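Local coordinates for protein probable manganase-dependent inorganic pyrophosphatase (Clostridium perfringens, PDB 3L2B) that probably hydrolyses inorganic pyrophosphate as a manganese-dependent enzyme, its CBS and DRTGG regulatory region binding the activator diadenosine tetraphosphate, at residues A[132-137]-A[154-159]. Sequence-based numbering, arbitrary orientation.
Sequences IQAELI and KEIIEL
I156 reaches across to Q133, A134 and I137 between two helices whose short segments run almost parallel, at 4°, with axes 10.0 Å apart. Its CB already comes near the side-chain oxygen OE1 of Q133. From there the side chain forks: with CG1 beside the backbone N of I156 and CG2 anti to it (chi1 -67°), the branches part toward different partners. CG1 passes 3.7 Å from OE1 of Q133, and CD1 at its end rests 3.7 Å from CB of A134 and close to the A134 backbone N. The other branch, CG2, meets CD1 of I137 at 3.5 Å, tight for two methyl carbons, and also lies 3.8 Å from Q133 OE1. The extended Q133 chain crosses I156 at about a right angle, its aliphatic CB against both methyls of I156, while its NE2 is hydrogen-bonded to the carbonyl of G127. One turn on, L159 CD2 sits 3.9 Å from A134 CB and 4.0 Å from I137 CG2. Apolar contacts thus hold the two segments together, and Q133, L136 and I137 also touch strand 143-146. Helices 130-138 and 154-163 connect parallel strands 123-126, 143-146 and 166-169 as neighbouring helices of two successive beta-alpha-beta units in the DRTGG domain.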
loop_
_atom_site.group_PDB
_atom_site.type_symbol
_atom_site.label_atom_id
_atom_site.label_comp_id
_atom_site.label_asym_id
_atom_site.label_seq_id
_atom_site.Cartn_x
_atom_site.Cartn_y
_atom_site.Cartn_z
ATOM N N ILE A 132 15.789 19.006 17.564
ATOM C CA ILE A 132 14.623 18.134 17.474
ATOM C C ILE A 132 14.995 16.734 17.914
ATOM O O ILE A 132 14.288 16.093 18.687
ATOM C CB ILE A 132 14.072 18.073 16.015
ATOM C CG1 ILE A 132 13.468 19.431 15.615
ATOM C CG2 ILE A 132 13.037 16.997 15.866
ATOM C CD1 ILE A 132 12.424 19.933 16.607
ATOM N N GLN A 133 16.135 16.274 17.417
ATOM C CA GLN A 133 16.594 14.935 17.699
ATOM C C GLN A 133 16.721 14.723 19.206
ATOM O O GLN A 133 16.309 13.691 19.719
ATOM C CB GLN A 133 17.918 14.631 16.989
ATOM C CG GLN A 133 17.789 14.428 15.486
ATOM C CD GLN A 133 19.143 14.415 14.783
ATOM O OE1 GLN A 133 20.198 14.355 15.428
ATOM N NE2 GLN A 133 19.119 14.490 13.461
ATOM N N ALA A 134 17.240 15.734 19.899
ATOM C CA ALA A 134 17.471 15.661 21.354
ATOM C C ALA A 134 16.194 15.787 22.170
ATOM O O ALA A 134 16.065 15.193 23.222
ATOM C CB ALA A 134 18.500 16.722 21.818
ATOM N N GLU A 135 15.227 16.552 21.704
ATOM C CA GLU A 135 13.962 16.605 22.446
ATOM C C GLU A 135 13.240 15.266 22.297
ATOM O O GLU A 135 12.590 14.796 23.226
ATOM C CB GLU A 135 13.091 17.771 21.966
ATOM C CG GLU A 135 11.667 17.822 22.570
ATOM C CD GLU A 135 11.615 18.063 24.100
ATOM O OE1 GLU A 135 12.670 18.406 24.712
ATOM O OE2 GLU A 135 10.495 17.917 24.680
ATOM N N LEU A 136 13.392 14.635 21.135
ATOM C CA LEU A 136 12.706 13.370 20.857
ATOM C C LEU A 136 13.249 12.316 21.816
ATOM O O LEU A 136 12.496 11.503 22.378
ATOM C CB LEU A 136 12.853 12.945 19.375
ATOM C CG LEU A 136 12.072 13.784 18.313
ATOM C CD1 LEU A 136 12.392 13.367 16.878
ATOM C CD2 LEU A 136 10.557 13.729 18.546
ATOM N N ILE A 137 14.562 12.370 22.028
ATOM C CA ILE A 137 15.239 11.448 22.917
ATOM C C ILE A 137 14.789 11.689 24.358
ATOM O O ILE A 137 14.497 10.742 25.073
ATOM C CB ILE A 137 16.779 11.527 22.764
ATOM C CG1 ILE A 137 17.188 10.882 21.437
ATOM C CG2 ILE A 137 17.485 10.852 23.945
ATOM C CD1 ILE A 137 18.499 11.372 20.922
ATOM N N LYS A 154 27.603 12.752 17.180
ATOM C CA LYS A 154 28.150 11.876 18.228
ATOM C C LYS A 154 27.500 12.213 19.564
ATOM O O LYS A 154 27.270 11.337 20.394
ATOM C CB LYS A 154 29.691 11.999 18.336
ATOM C CG LYS A 154 30.389 10.807 19.062
ATOM C CD LYS A 154 31.889 11.091 19.377
ATOM C CE LYS A 154 32.515 10.030 20.305
ATOM N NZ LYS A 154 33.793 10.482 20.971
ATOM N N GLU A 155 27.189 13.486 19.748
ATOM C CA GLU A 155 26.491 13.938 20.957
ATOM C C GLU A 155 25.140 13.248 21.097
ATOM O O GLU A 155 24.797 12.698 22.153
ATOM C CB GLU A 155 26.270 15.455 20.956
ATOM C CG GLU A 155 25.114 15.862 21.865
ATOM C CD GLU A 155 24.863 17.341 21.901
ATOM O OE1 GLU A 155 23.765 17.761 21.438
ATOM O OE2 GLU A 155 25.758 18.071 22.404
ATOM N N ILE A 156 24.373 13.305 20.015
ATOM C CA ILE A 156 23.007 12.792 20.012
ATOM C C ILE A 156 23.013 11.277 20.215
ATOM O O ILE A 156 22.202 10.740 20.969
ATOM C CB ILE A 156 22.258 13.156 18.722
ATOM C CG1 ILE A 156 22.029 14.668 18.645
ATOM C CG2 ILE A 156 20.920 12.456 18.698
ATOM C CD1 ILE A 156 20.881 15.133 19.511
ATOM N N ILE A 157 23.961 10.606 19.566
ATOM C CA ILE A 157 24.155 9.166 19.746
ATOM C C ILE A 157 24.435 8.804 21.198
ATOM O O ILE A 157 23.933 7.801 21.690
ATOM C CB ILE A 157 25.290 8.605 18.864
ATOM C CG1 ILE A 157 24.845 8.592 17.402
ATOM C CG2 ILE A 157 25.684 7.197 19.303
ATOM C CD1 ILE A 157 25.883 8.004 16.455
ATOM N N GLU A 158 25.208 9.637 21.886
ATOM C CA GLU A 158 25.567 9.381 23.303
ATOM C C GLU A 158 24.380 9.687 24.223
ATOM O O GLU A 158 24.210 9.050 25.267
ATOM C CB GLU A 158 26.830 10.175 23.731
ATOM C CG GLU A 158 27.248 10.037 25.221
ATOM C CD GLU A 158 27.915 8.697 25.577
ATOM O OE1 GLU A 158 27.283 7.624 25.434
ATOM O OE2 GLU A 158 29.082 8.717 26.039
ATOM N N LEU A 159 23.551 10.644 23.821
ATOM C CA LEU A 159 22.325 10.945 24.569
ATOM C C LEU A 159 21.396 9.732 24.414
ATOM O O LEU A 159 20.721 9.291 25.353
ATOM C CB LEU A 159 21.651 12.216 24.046
ATOM C CG LEU A 159 20.711 12.972 24.994
ATOM C CD1 LEU A 159 21.506 13.644 26.137
ATOM C CD2 LEU A 159 19.914 14.009 24.225
#